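Local structure of Aac(6')-ib (Escherichia coli, 2BUE) at residues A[27-32]-A[80-85]; A[41-46]-A[57-62]; A[117-122]-A[134-139]; A[154-159]-A[186-191]. The protein probably transfers an acetyl group from acetyl-CoA to the 6'-amino group of aminoglycosides such as kanamycin B, which gives resistance to these antibiotics. The protein carries 2 engineered substitutions. All coordinates share one frame; numbering follows the deposited sequence. Where two conformers were deposited one is given.

Contact 1 of 4, residues A[27-32]-A[80-85]; sequences TLRLMT and PYIAML
Arg29 lays its guanidinium flat over Ile82: CZ of Arg29 is 3.7 Å from Ile82 CB, which sits above the centre of one face. The two side chains run alongside each other, pointing the same way, because Arg29 CG stands between its own backbone N and carbonyl carbon (chi1 64°) and the chain is then extended as far as NE. Met84 curls back at chi2 and chi3, and its SD receives a weak hydrogen bond from Arg29 NE at 3.6 Å. Just past the strand, Met31 CG touches Ile82 CG1 at 3.8 Å, and Met31 CE, turned by the bend at chi3, reaches Pro80 CB at 3.8 Å. Leu28 points to the other face, where CD2 meets Tyr81 CB at 4.1 Å and also lies near Ala83.

The backbones form an antiparallel ladder. Thr27 with Met84 and Arg29 with Ile82 are hydrogen-bonded pairs, and they join strand 26-30, outermost in this chain's sheet, to strand 78-85 in the mixed sheet of the GNAT fold. Beyond the last bridge Met31 N still bonds to Pro80 O at 2.9 Å, but from 44° above the carbonyl plane, and a water donates to both Met31 O and Pro80 O.

Further out, Asp35 forms a salt bridge with Arg29 NH1, which fixes the far end of the guanidinium. Helix 36-43 covers Met31 and Ile82. Helix 131-144 covers Leu28, Tyr81 and Ala83 on the other face, while the hydroxyl of Tyr81 is hydrogen-bonded to Ser95.

Contact 2 of 4, residues A[41-46]-A[57-62]; sequences EWLNRS and ARPTLA
Asn44, in the turn that follows helix 36-43, draws up to Arg58 with their CA atoms 5.1 Å apart, and Arg58 itself has a left-handed backbone conformation. The amide of Asn44 does most of the joining. Its first torsion (chi1 -75°) carries the amide to segment 57-62, and the rotation about chi2 turns Asn44 ND2 to Pro59 O for a hydrogen bond of 3.0 Å. That bond is nearly straight at 172° and lies both in the amide plane and in the carbonyl plane. ND2 is also bonded to Tyr40 O, a second acceptor that helps fix the rotation of the amide. Asn44 OD1 lies against CA and CB of Arg58 and takes a hydrogen bond from a water at 2.7 Å.

That same water accepts from Arg58 NH2, 2.6 Å away, so it closes a small ring with the direct bond from Arg58 NH2 to Asn44 O. The direct bond, 2.9 Å long, is more bent at 141° and is tilted out of the guanidinium plane.

In this part of the GNAT domain the chain passes between short helices. Thr60 is the N-cap of helix 61-68, its OG1 bonded to Asp63 N, and Arg45 holds the N-cap position of helix 46-49. Beside the polar groups Leu43 CB meets Pro59 CG at 3.9 Å, the two side chains crossing at about a right angle. Both residues pack on Val64. Leu43 also touches Trp52 and Tyr68 of the ribostamycin pocket, and its side chain is about 7 Å from the antibiotic.

Contact 3 of 4, residues A[117-122]-A[134-139]; sequences IDQLLA and KLVRAL. With RIO (ribostamycin), chain C.
Leu135, modelled in two conformers, meets two residues of the strand in the one described here. Leu135 CD2 lies 3.7 Å from Gln119 CG and Leu135 CD1 lies 3.9 Å from Leu121 CD2; Leu135 and each of these side chains run past each other, pointing in opposite directions. Val136 follows with a branch for each of two neighbours. Val136 CG2 presses on Gln119 CD at 3.6 Å, the side chains crossing at about a right angle, and Val136 CG1 touches Ile117 CD1 at 3.9 Å. Gln119 points at the helix; with CG between the backbone N and the carbonyl carbon (chi1 78°) and a bend at chi2, its amide comes against Val136, and Tyr167 OH is hydrogen-bonded to its OE1. One turn after Leu135, Leu139 reaches tip to tip for Ile117, with Leu139 CD2 and Ile117 CG2 only 3.5 Å apart, tighter than usual for two carbons.

These residues pack helix 131-144 onto strand 114-121 within a beta-alpha-beta unit of the GNAT fold. On the other face of the strand Asp118 OD1 accepts from two amino groups of ribostamycin, probably protonated: N3, the 6'-amino group carried on C12, at 2.8 Å, and N2, carried on C8, also at 2.8 Å. Asp118 OD2 is bonded to Gln94 NE2, which steadies the carboxylate.

No hydrogen bond joins the two segments, so the buried interface is held largely by apolar contact, with the Gln119 amide laid against Val136. The strand's backbone turns to coenzyme A through Gln119 O and Leu121 N, while Asp118 holds the amine that is probably acetylated.

Contact 4 of 4, residues A[154-159]-A[186-191]; sequences TDPSPS and VYMVQT. With RIO (ribostamycin), chain C.
Thr154 has OG1 anti to its backbone N (chi1 -167°), which puts the methyl CG2 between that N and the carbonyl carbon, and Met188 swings CG beside its backbone N (chi1 -59°); the two side chains then lie next to each other, CG2 of Thr154 3.8 Å from CB of Met188. Met188 SD goes on to touch Pro156 CG at 3.7 Å, the side chains crossing at about a right angle. Asp155, with chi1 69°, instead carries its carboxylate off to ribostamycin, where Asp155 OD1 accepts from N2 at 2.8 Å and OD2 takes a weaker bond from the same nitrogen.

The backbones pair in antiparallel fashion at Thr154 and Met188 through two hydrogen bonds. The pairing continues past the end of strand 151-154, since Val186 N still reaches Pro156 O at 2.9 Å. Pro158 CG slides past Val186 CG2 at 4.2 Å, and just there Ser157 OG accepts from Ser159 N in an ST turn.

Coenzyme A touches Pro156 as well, so both ligands border this loop. Strand 183-191 lies between strands 151-154 and 173-180 in the sheet, and helix 161-169 packs over Thr154, Pro156 and Met188.

How the contacts relate
Contact 3 is the hub. Its helix packs against contact 1, with Ala83 CB 3.6 Å from Leu135 CD1, while its strand end meets contact 2, where Arg45 NH1 and Ala122 O are 2.8 Å apart in a probable hydrogen bond. Contact 4 joins from the neighbouring strand through Ile117 O and Thr154 OG1, also a probable hydrogen bond. At that seam Asp118 OD1 and Asp155 OD1 approach to 3.6 Å; both accept from N2 of ribostamycin, whose probable positive charge would offset their repulsion. Contacts 1 and 2 touch through Ile82 and Trp42, contact 2 being nested inside the loop that contact 1 closes. Contacts 1 and 4 stay apart, their centres 22 Å distant, on opposite sides of the chain's centre.

Contact 1 of 4, residues A[27-32]-A[80-85]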
# COMPACT_ATOMS: atom_id res chain seq x y z
N THR A 27 -1.81 -12.21 -6.73
CA THR A 27 -3.18 -11.73 -6.74
C THR A 27 -3.56 -11.10 -5.40
O THR A 27 -2.81 -11.20 -4.42
CB THR A 27 -4.20 -12.83 -7.12
OG1 THR A 27 -4.11 -13.91 -6.20
CG2 THR A 27 -3.91 -13.34 -8.56
N LEU A 28 -4.71 -10.43 -5.39
CA LEU A 28 -5.20 -9.79 -4.18
C LEU A 28 -6.58 -10.25 -3.83
O LEU A 28 -7.45 -10.36 -4.72
CB LEU A 28 -5.24 -8.28 -4.35
CG LEU A 28 -3.89 -7.64 -4.69
CD1 LEU A 28 -4.14 -6.34 -5.43
CD2 LEU A 28 -3.02 -7.44 -3.45
N ARG A 29 -6.79 -10.51 -2.55
CA ARG A 29 -8.12 -10.75 -2.02
C ARG A 29 -8.36 -9.79 -0.89
O ARG A 29 -7.40 -9.32 -0.26
CB ARG A 29 -8.24 -12.19 -1.51
CG ARG A 29 -7.32 -12.54 -0.33
CD ARG A 29 -7.63 -13.96 0.18
NE ARG A 29 -6.75 -14.38 1.28
CZ ARG A 29 -6.90 -14.01 2.55
NH1 ARG A 29 -7.88 -13.16 2.92
NH2 ARG A 29 -6.05 -14.50 3.45
N LEU A 30 -9.63 -9.49 -0.59
CA LEU A 30 -9.95 -8.70 0.60
C LEU A 30 -9.43 -9.41 1.83
O LEU A 30 -9.54 -10.64 1.94
CB LEU A 30 -11.45 -8.44 0.77
CG LEU A 30 -12.17 -7.49 -0.17
CD1 LEU A 30 -13.68 -7.51 0.14
CD2 LEU A 30 -11.63 -6.03 -0.09
N MET A 31 -8.86 -8.65 2.76
CA MET A 31 -8.55 -9.18 4.07
C MET A 31 -9.84 -9.30 4.89
O MET A 31 -10.75 -8.48 4.75
CB MET A 31 -7.59 -8.22 4.79
CG MET A 31 -6.94 -8.87 6.02
SD MET A 31 -5.83 -7.79 6.91
CE MET A 31 -6.95 -6.72 7.78
N THR A 32 -9.90 -10.33 5.72
CA THR A 32 -11.02 -10.53 6.64
C THR A 32 -10.54 -10.51 8.08
O THR A 32 -9.33 -10.61 8.35
CB THR A 32 -11.74 -11.88 6.36
OG1 THR A 32 -10.96 -12.95 6.89
CG2 THR A 32 -11.96 -12.10 4.83
N PRO A 80 -8.32 -3.07 3.18
CA PRO A 80 -7.21 -4.01 3.34
C PRO A 80 -7.28 -5.23 2.43
O PRO A 80 -8.37 -5.80 2.22
CB PRO A 80 -7.33 -4.45 4.81
CG PRO A 80 -8.85 -4.47 5.07
CD PRO A 80 -9.43 -3.37 4.12
N TYR A 81 -6.11 -5.63 1.92
CA TYR A 81 -5.97 -6.81 1.06
C TYR A 81 -4.89 -7.76 1.59
O TYR A 81 -3.93 -7.32 2.24
CB TYR A 81 -5.54 -6.42 -0.36
CG TYR A 81 -6.36 -5.31 -0.96
CD1 TYR A 81 -7.58 -5.57 -1.57
CD2 TYR A 81 -5.90 -3.99 -0.90
CE1 TYR A 81 -8.35 -4.52 -2.11
CE2 TYR A 81 -6.64 -2.93 -1.44
CZ TYR A 81 -7.87 -3.20 -2.03
OH TYR A 81 -8.58 -2.16 -2.58
N ILE A 82 -5.04 -9.04 1.27
CA ILE A 82 -3.97 -10.01 1.41
C ILE A 82 -3.48 -10.38 0.01
O ILE A 82 -4.28 -10.70 -0.88
CB ILE A 82 -4.41 -11.29 2.21
CG1 ILE A 82 -4.86 -10.89 3.63
CG2 ILE A 82 -3.23 -12.30 2.21
CD1 ILE A 82 -3.75 -10.28 4.52
N ALA A 83 -2.16 -10.28 -0.17
CA ALA A 83 -1.51 -10.69 -1.41
C ALA A 83 -1.26 -12.19 -1.37
O ALA A 83 -0.73 -12.72 -0.37
CB ALA A 83 -0.20 -9.94 -1.58
N MET A 84 -1.62 -12.85 -2.48
CA MET A 84 -1.51 -14.31 -2.60
C MET A 84 -0.57 -14.72 -3.74
O MET A 84 -0.57 -14.09 -4.79
CB MET A 84 -2.89 -14.90 -2.90
CG MET A 84 -3.98 -14.55 -1.90
SD MET A 84 -3.70 -15.30 -0.29
CE MET A 84 -3.78 -17.06 -0.72
N LEU A 85 0.20 -15.77 -3.50
CA LEU A 85 1.08 -16.34 -4.52
C LEU A 85 1.06 -17.85 -4.36
O LEU A 85 1.35 -18.37 -3.28
CB LEU A 85 2.51 -15.82 -4.38
CG LEU A 85 3.60 -16.47 -5.25
CD1 LEU A 85 3.40 -16.07 -6.73
CD2 LEU A 85 5.02 -16.14 -4.76
O HOH W 1 -2.26 -15.80 -6.94
O HOH W 2 -11.28 -5.82 3.32

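Contact 2 of 4, residues A[41-46]-A[57-62]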
# COMPACT_ATOMS: atom_id res chain seq x y z
N GLU A 41 1.26 -11.29 13.56
CA GLU A 41 2.55 -11.95 13.44
C GLU A 41 3.47 -11.19 12.46
O GLU A 41 4.61 -10.86 12.81
CB GLU A 41 2.40 -13.42 13.05
CG GLU A 41 3.75 -14.07 12.89
CD GLU A 41 3.70 -15.57 12.60
OE1 GLU A 41 2.60 -16.14 12.49
OE2 GLU A 41 4.82 -16.14 12.48
N TRP A 42 2.95 -10.92 11.26
CA TRP A 42 3.71 -10.17 10.23
C TRP A 42 4.24 -8.82 10.72
O TRP A 42 5.41 -8.48 10.49
CB TRP A 42 2.85 -9.95 8.99
CG TRP A 42 2.54 -11.20 8.23
CD1 TRP A 42 3.03 -12.47 8.45
CD2 TRP A 42 1.68 -11.29 7.09
NE1 TRP A 42 2.51 -13.35 7.51
CE2 TRP A 42 1.68 -12.64 6.66
CE3 TRP A 42 0.90 -10.34 6.39
CZ2 TRP A 42 0.93 -13.08 5.54
CZ3 TRP A 42 0.16 -10.77 5.28
CH2 TRP A 42 0.19 -12.13 4.86
N LEU A 43 3.37 -8.03 11.36
CA LEU A 43 3.71 -6.68 11.76
C LEU A 43 4.80 -6.62 12.85
O LEU A 43 5.34 -5.56 13.16
CB LEU A 43 2.46 -5.87 12.18
CG LEU A 43 1.49 -5.57 11.03
CD1 LEU A 43 0.26 -4.92 11.62
CD2 LEU A 43 2.15 -4.64 9.98
N ASN A 44 5.09 -7.79 13.43
CA ASN A 44 6.16 -7.91 14.41
C ASN A 44 7.43 -8.60 13.90
O ASN A 44 8.36 -8.89 14.69
CB ASN A 44 5.60 -8.59 15.68
CG ASN A 44 4.74 -7.63 16.50
OD1 ASN A 44 5.27 -6.80 17.25
ND2 ASN A 44 3.43 -7.74 16.36
N ARG A 45 7.48 -8.86 12.60
CA ARG A 45 8.71 -9.36 12.00
C ARG A 45 9.68 -8.20 11.79
O ARG A 45 9.27 -7.11 11.38
CB ARG A 45 8.42 -10.12 10.71
CG ARG A 45 7.56 -11.36 10.96
CD ARG A 45 7.34 -12.15 9.71
NE ARG A 45 6.68 -13.41 10.05
CZ ARG A 45 6.14 -14.24 9.16
NH1 ARG A 45 6.18 -13.96 7.86
NH2 ARG A 45 5.56 -15.35 9.59
N SER A 46 10.96 -8.42 12.10
CA SER A 46 11.94 -7.33 12.08
C SER A 46 12.01 -6.56 10.75
O SER A 46 12.14 -5.33 10.76
CB SER A 46 13.32 -7.83 12.50
OG SER A 46 13.78 -8.84 11.63
N ALA A 57 4.81 1.01 15.82
CA ALA A 57 5.66 -0.17 15.52
C ALA A 57 5.45 -1.23 16.60
O ALA A 57 5.20 -0.89 17.75
CB ALA A 57 7.17 0.21 15.40
N ARG A 58 5.55 -2.50 16.20
CA ARG A 58 5.37 -3.63 17.12
C ARG A 58 4.05 -3.58 17.88
O ARG A 58 4.03 -3.60 19.13
CB ARG A 58 6.57 -3.76 18.06
CG ARG A 58 7.83 -4.10 17.31
CD ARG A 58 8.93 -4.59 18.22
NE ARG A 58 10.05 -5.12 17.44
CZ ARG A 58 10.06 -6.30 16.82
NH1 ARG A 58 11.14 -6.67 16.13
NH2 ARG A 58 8.99 -7.09 16.87
N PRO A 59 2.93 -3.58 17.14
CA PRO A 59 1.61 -3.54 17.77
C PRO A 59 1.32 -4.85 18.50
O PRO A 59 1.79 -5.93 18.08
CB PRO A 59 0.67 -3.43 16.58
CG PRO A 59 1.40 -4.15 15.49
CD PRO A 59 2.84 -3.74 15.68
N THR A 60 0.55 -4.76 19.57
CA THR A 60 0.07 -5.95 20.26
C THR A 60 -1.02 -6.60 19.40
O THR A 60 -1.52 -5.99 18.44
CB THR A 60 -0.57 -5.59 21.62
OG1 THR A 60 -1.74 -4.79 21.38
CG2 THR A 60 0.41 -4.88 22.54
N LEU A 61 -1.41 -7.82 19.74
CA LEU A 61 -2.52 -8.47 19.05
C LEU A 61 -3.78 -7.60 19.14
O LEU A 61 -4.48 -7.40 18.13
CB LEU A 61 -2.76 -9.87 19.63
CG LEU A 61 -3.96 -10.62 19.06
CD1 LEU A 61 -3.85 -10.83 17.53
CD2 LEU A 61 -4.14 -11.95 19.79
N ALA A 62 -4.07 -7.09 20.35
CA ALA A 62 -5.24 -6.21 20.54
C ALA A 62 -5.17 -4.97 19.65
O ALA A 62 -6.19 -4.56 19.06
CB ALA A 62 -5.37 -5.78 22.00
O HOH W 3 5.11 -2.85 12.94
O HOH W 4 7.38 -7.30 18.92

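Contact 3 of 4, residues A[117-122]-A[134-139]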
# COMPACT_ATOMS: atom_id res chain seq x y z
N ILE A 117 -1.81 3.86 -1.87
CA ILE A 117 -1.54 2.48 -1.49
C ILE A 117 -0.37 2.39 -0.50
O ILE A 117 0.53 3.26 -0.49
CB ILE A 117 -1.25 1.60 -2.72
CG1 ILE A 117 -0.05 2.14 -3.52
CG2 ILE A 117 -2.51 1.53 -3.64
CD1 ILE A 117 0.46 1.17 -4.63
N ASP A 118 -0.39 1.31 0.28
CA ASP A 118 0.73 0.93 1.16
C ASP A 118 0.78 -0.58 1.13
O ASP A 118 -0.25 -1.23 0.94
CB ASP A 118 0.47 1.38 2.60
CG ASP A 118 0.21 2.87 2.72
OD1 ASP A 118 1.16 3.65 2.64
OD2 ASP A 118 -0.97 3.22 2.91
N GLN A 119 1.96 -1.17 1.27
CA GLN A 119 2.04 -2.62 1.23
C GLN A 119 3.34 -3.15 1.84
O GLN A 119 4.30 -2.39 2.06
CB GLN A 119 1.85 -3.17 -0.20
CG GLN A 119 3.04 -3.06 -1.11
CD GLN A 119 3.40 -1.66 -1.44
OE1 GLN A 119 2.53 -0.83 -1.77
NE2 GLN A 119 4.70 -1.36 -1.41
N LEU A 120 3.30 -4.43 2.16
CA LEU A 120 4.45 -5.11 2.75
C LEU A 120 4.45 -6.57 2.30
O LEU A 120 3.39 -7.17 2.07
CB LEU A 120 4.42 -5.00 4.28
CG LEU A 120 3.23 -5.69 4.99
CD1 LEU A 120 3.56 -7.14 5.34
CD2 LEU A 120 2.80 -4.91 6.23
N LEU A 121 5.65 -7.13 2.18
CA LEU A 121 5.83 -8.56 1.96
C LEU A 121 6.12 -9.25 3.30
O LEU A 121 7.00 -8.84 4.07
CB LEU A 121 7.01 -8.80 1.00
CG LEU A 121 6.79 -8.40 -0.47
CD1 LEU A 121 8.07 -8.72 -1.29
CD2 LEU A 121 5.55 -9.10 -1.03
N ALA A 122 5.40 -10.33 3.54
CA ALA A 122 5.42 -11.04 4.81
C ALA A 122 6.77 -11.70 5.16
O ALA A 122 7.13 -11.76 6.34
CB ALA A 122 4.32 -12.10 4.82
N LYS A 134 5.52 -6.95 -8.52
CA LYS A 134 4.31 -7.68 -8.96
C LYS A 134 3.06 -7.31 -8.14
O LYS A 134 1.99 -7.08 -8.70
CB LYS A 134 4.54 -9.19 -8.88
CG LYS A 134 5.42 -9.68 -9.98
CD LYS A 134 5.81 -11.12 -9.76
CE LYS A 134 6.78 -11.56 -10.83
NZ LYS A 134 6.03 -11.98 -12.05
N LEU A 135 3.23 -7.26 -6.82
CA LEU A 135 2.14 -6.91 -5.92
C LEU A 135 1.64 -5.50 -6.24
O LEU A 135 0.42 -5.28 -6.43
CB LEU A 135 2.63 -7.03 -4.46
CG LEU A 135 1.60 -6.87 -3.33
CD1 LEU A 135 2.25 -7.33 -2.03
CD2 LEU A 135 1.11 -5.41 -3.21
N VAL A 136 2.56 -4.53 -6.33
CA VAL A 136 2.17 -3.15 -6.63
C VAL A 136 1.47 -3.06 -8.00
O VAL A 136 0.40 -2.46 -8.10
CB VAL A 136 3.35 -2.19 -6.48
CG1 VAL A 136 2.93 -0.77 -6.86
CG2 VAL A 136 3.82 -2.22 -4.99
N ARG A 137 2.01 -3.73 -9.01
CA ARG A 137 1.36 -3.73 -10.33
C ARG A 137 -0.07 -4.28 -10.26
O ARG A 137 -1.00 -3.73 -10.87
CB ARG A 137 2.21 -4.50 -11.35
CG ARG A 137 3.50 -3.78 -11.72
CD ARG A 137 4.31 -4.58 -12.71
NE ARG A 137 5.50 -3.85 -13.12
CZ ARG A 137 6.58 -4.40 -13.67
NH1 ARG A 137 6.62 -5.71 -13.88
NH2 ARG A 137 7.61 -3.65 -13.99
N ALA A 138 -0.27 -5.34 -9.48
CA ALA A 138 -1.60 -5.95 -9.32
C ALA A 138 -2.57 -5.00 -8.62
O ALA A 138 -3.75 -4.88 -9.01
CB ALA A 138 -1.49 -7.28 -8.56
N LEU A 139 -2.06 -4.29 -7.61
CA LEU A 139 -2.88 -3.31 -6.90
C LEU A 139 -3.25 -2.12 -7.78
O LEU A 139 -4.38 -1.66 -7.76
CB LEU A 139 -2.14 -2.86 -5.63
CG LEU A 139 -3.01 -2.07 -4.64
CD1 LEU A 139 -4.42 -2.65 -4.41
CD2 LEU A 139 -2.30 -1.91 -3.31
O1 RIO C . -1.70 1.08 8.43
C1 RIO C . -3.11 1.16 8.69
C2 RIO C . -3.37 2.39 9.57
O2 RIO C . -2.40 3.43 9.33
C3 RIO C . -2.90 4.33 8.33
O3 RIO C . -2.21 4.14 7.08
C4 RIO C . -1.61 5.38 6.53
C5 RIO C . -2.63 6.18 5.67
O4 RIO C . -3.72 6.61 6.46
C6 RIO C . -2.02 7.40 4.94
N1 RIO C . -3.03 7.97 4.02
C7 RIO C . -0.77 6.97 4.13
C8 RIO C . 0.26 6.27 5.05
N2 RIO C . 1.47 5.95 4.24
C9 RIO C . -0.35 4.99 5.70
O5 RIO C . 0.66 4.52 6.64
C10 RIO C . 0.81 3.10 6.67
O6 RIO C . 1.70 2.67 5.67
C11 RIO C . 3.11 3.04 5.85
C12 RIO C . 3.89 2.31 4.73
N3 RIO C . 3.72 3.01 3.45
C13 RIO C . 3.63 2.61 7.26
O7 RIO C . 4.96 3.15 7.43
C14 RIO C . 2.68 3.14 8.36
O8 RIO C . 3.13 2.79 9.70
C15 RIO C . 1.23 2.68 8.10
N4 RIO C . 0.30 3.22 9.09
C16 RIO C . -4.43 4.06 8.24
O9 RIO C . -5.08 5.26 8.62
C17 RIO C . -4.71 3.06 9.38
O10 RIO C . -5.00 3.83 10.58

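Contact 4 of 4, residues A[154-159]-A[186-191]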
# COMPACT_ATOMS: atom_id res chain seq x y z
N THR A 154 1.54 7.15 -3.75
CA THR A 154 2.13 6.47 -2.59
C THR A 154 3.16 7.43 -1.96
O THR A 154 3.53 8.40 -2.61
CB THR A 154 2.74 5.11 -2.94
OG1 THR A 154 3.02 4.37 -1.73
CG2 THR A 154 3.99 5.28 -3.80
N ASP A 155 3.57 7.13 -0.74
CA ASP A 155 4.31 8.11 0.07
C ASP A 155 5.41 7.45 0.93
O ASP A 155 5.40 7.61 2.16
CB ASP A 155 3.35 8.95 0.91
CG ASP A 155 2.66 8.14 2.03
OD1 ASP A 155 2.50 6.90 1.86
OD2 ASP A 155 2.35 8.73 3.08
N PRO A 156 6.35 6.72 0.28
CA PRO A 156 7.40 6.07 1.05
C PRO A 156 8.25 7.08 1.81
O PRO A 156 8.38 8.23 1.40
CB PRO A 156 8.26 5.38 -0.02
CG PRO A 156 7.99 6.19 -1.32
CD PRO A 156 6.50 6.53 -1.18
N SER A 157 8.81 6.64 2.94
CA SER A 157 9.83 7.42 3.63
C SER A 157 11.00 7.72 2.69
O SER A 157 11.42 6.85 1.92
CB SER A 157 10.38 6.57 4.78
OG SER A 157 11.61 7.11 5.24
N PRO A 158 11.59 8.93 2.81
CA PRO A 158 12.81 9.24 2.06
C PRO A 158 13.95 8.24 2.34
O PRO A 158 14.81 8.06 1.48
CB PRO A 158 13.21 10.64 2.58
CG PRO A 158 11.87 11.23 3.07
CD PRO A 158 11.17 10.05 3.67
N SER A 159 13.94 7.62 3.53
CA SER A 159 14.95 6.63 3.95
C SER A 159 14.77 5.28 3.22
O SER A 159 15.71 4.49 3.11
CB SER A 159 14.89 6.40 5.47
OG SER A 159 15.21 7.56 6.25
N VAL A 186 8.29 10.95 0.28
CA VAL A 186 8.50 11.16 -1.15
C VAL A 186 7.16 10.86 -1.82
O VAL A 186 6.75 9.71 -1.90
CB VAL A 186 9.62 10.28 -1.70
CG1 VAL A 186 9.77 10.47 -3.21
CG2 VAL A 186 10.95 10.63 -0.97
N TYR A 187 6.49 11.92 -2.29
CA TYR A 187 5.19 11.77 -2.94
C TYR A 187 5.40 11.22 -4.35
O TYR A 187 6.15 11.79 -5.16
CB TYR A 187 4.50 13.12 -3.00
CG TYR A 187 3.08 13.00 -3.41
CD1 TYR A 187 2.15 12.30 -2.61
CD2 TYR A 187 2.64 13.58 -4.59
CE1 TYR A 187 0.79 12.20 -2.99
CE2 TYR A 187 1.29 13.47 -5.00
CZ TYR A 187 0.39 12.77 -4.21
OH TYR A 187 -0.91 12.65 -4.64
N MET A 188 4.75 10.09 -4.64
CA MET A 188 4.89 9.43 -5.94
C MET A 188 3.51 9.18 -6.53
O MET A 188 2.59 8.84 -5.80
CB MET A 188 5.60 8.09 -5.77
CG MET A 188 7.01 8.25 -5.14
SD MET A 188 7.87 6.68 -5.01
CE MET A 188 8.25 6.30 -6.71
N VAL A 189 3.39 9.29 -7.85
CA VAL A 189 2.08 9.11 -8.49
C VAL A 189 2.17 8.32 -9.79
O VAL A 189 3.22 8.28 -10.46
CB VAL A 189 1.34 10.48 -8.73
CG1 VAL A 189 1.20 11.30 -7.46
CG2 VAL A 189 1.98 11.28 -9.87
N GLN A 190 1.04 7.73 -10.16
CA GLN A 190 0.84 7.10 -11.45
C GLN A 190 -0.58 7.47 -11.91
O GLN A 190 -1.54 7.12 -11.24
CB GLN A 190 0.96 5.58 -11.31
CG GLN A 190 0.93 4.86 -12.63
CD GLN A 190 1.25 3.38 -12.54
OE1 GLN A 190 1.68 2.84 -11.48
NE2 GLN A 190 1.08 2.72 -13.66
N THR A 191 -0.71 8.21 -13.01
CA THR A 191 -2.03 8.66 -13.49
C THR A 191 -2.68 7.57 -14.35
O THR A 191 -2.00 6.70 -14.89
CB THR A 191 -1.92 9.93 -14.37
OG1 THR A 191 -1.17 9.61 -15.55
CG2 THR A 191 -1.25 11.09 -13.58
O1 RIO C . -1.70 1.08 8.43
C1 RIO C . -3.11 1.16 8.69
C2 RIO C . -3.37 2.39 9.57
O2 RIO C . -2.40 3.43 9.33
C3 RIO C . -2.90 4.33 8.33
O3 RIO C . -2.21 4.14 7.08
C4 RIO C . -1.61 5.38 6.53
C5 RIO C . -2.63 6.18 5.67
O4 RIO C . -3.72 6.61 6.46
C6 RIO C . -2.02 7.40 4.94
N1 RIO C . -3.03 7.97 4.02
C7 RIO C . -0.77 6.97 4.13
C8 RIO C . 0.26 6.27 5.05
N2 RIO C . 1.47 5.95 4.24
C9 RIO C . -0.35 4.99 5.70
O5 RIO C . 0.66 4.52 6.64
C10 RIO C . 0.81 3.10 6.67
O6 RIO C . 1.70 2.67 5.67
C11 RIO C . 3.11 3.04 5.85
C12 RIO C . 3.89 2.31 4.73
N3 RIO C . 3.72 3.01 3.45
C13 RIO C . 3.63 2.61 7.26
O7 RIO C . 4.96 3.15 7.43
C14 RIO C . 2.68 3.14 8.36
O8 RIO C . 3.13 2.79 9.70
C15 RIO C . 1.23 2.68 8.10
N4 RIO C . 0.30 3.22 9.09
C16 RIO C . -4.43 4.06 8.24
O9 RIO C . -5.08 5.26 8.62
C17 RIO C . -4.71 3.06 9.38
O10 RIO C . -5.00 3.83 10.58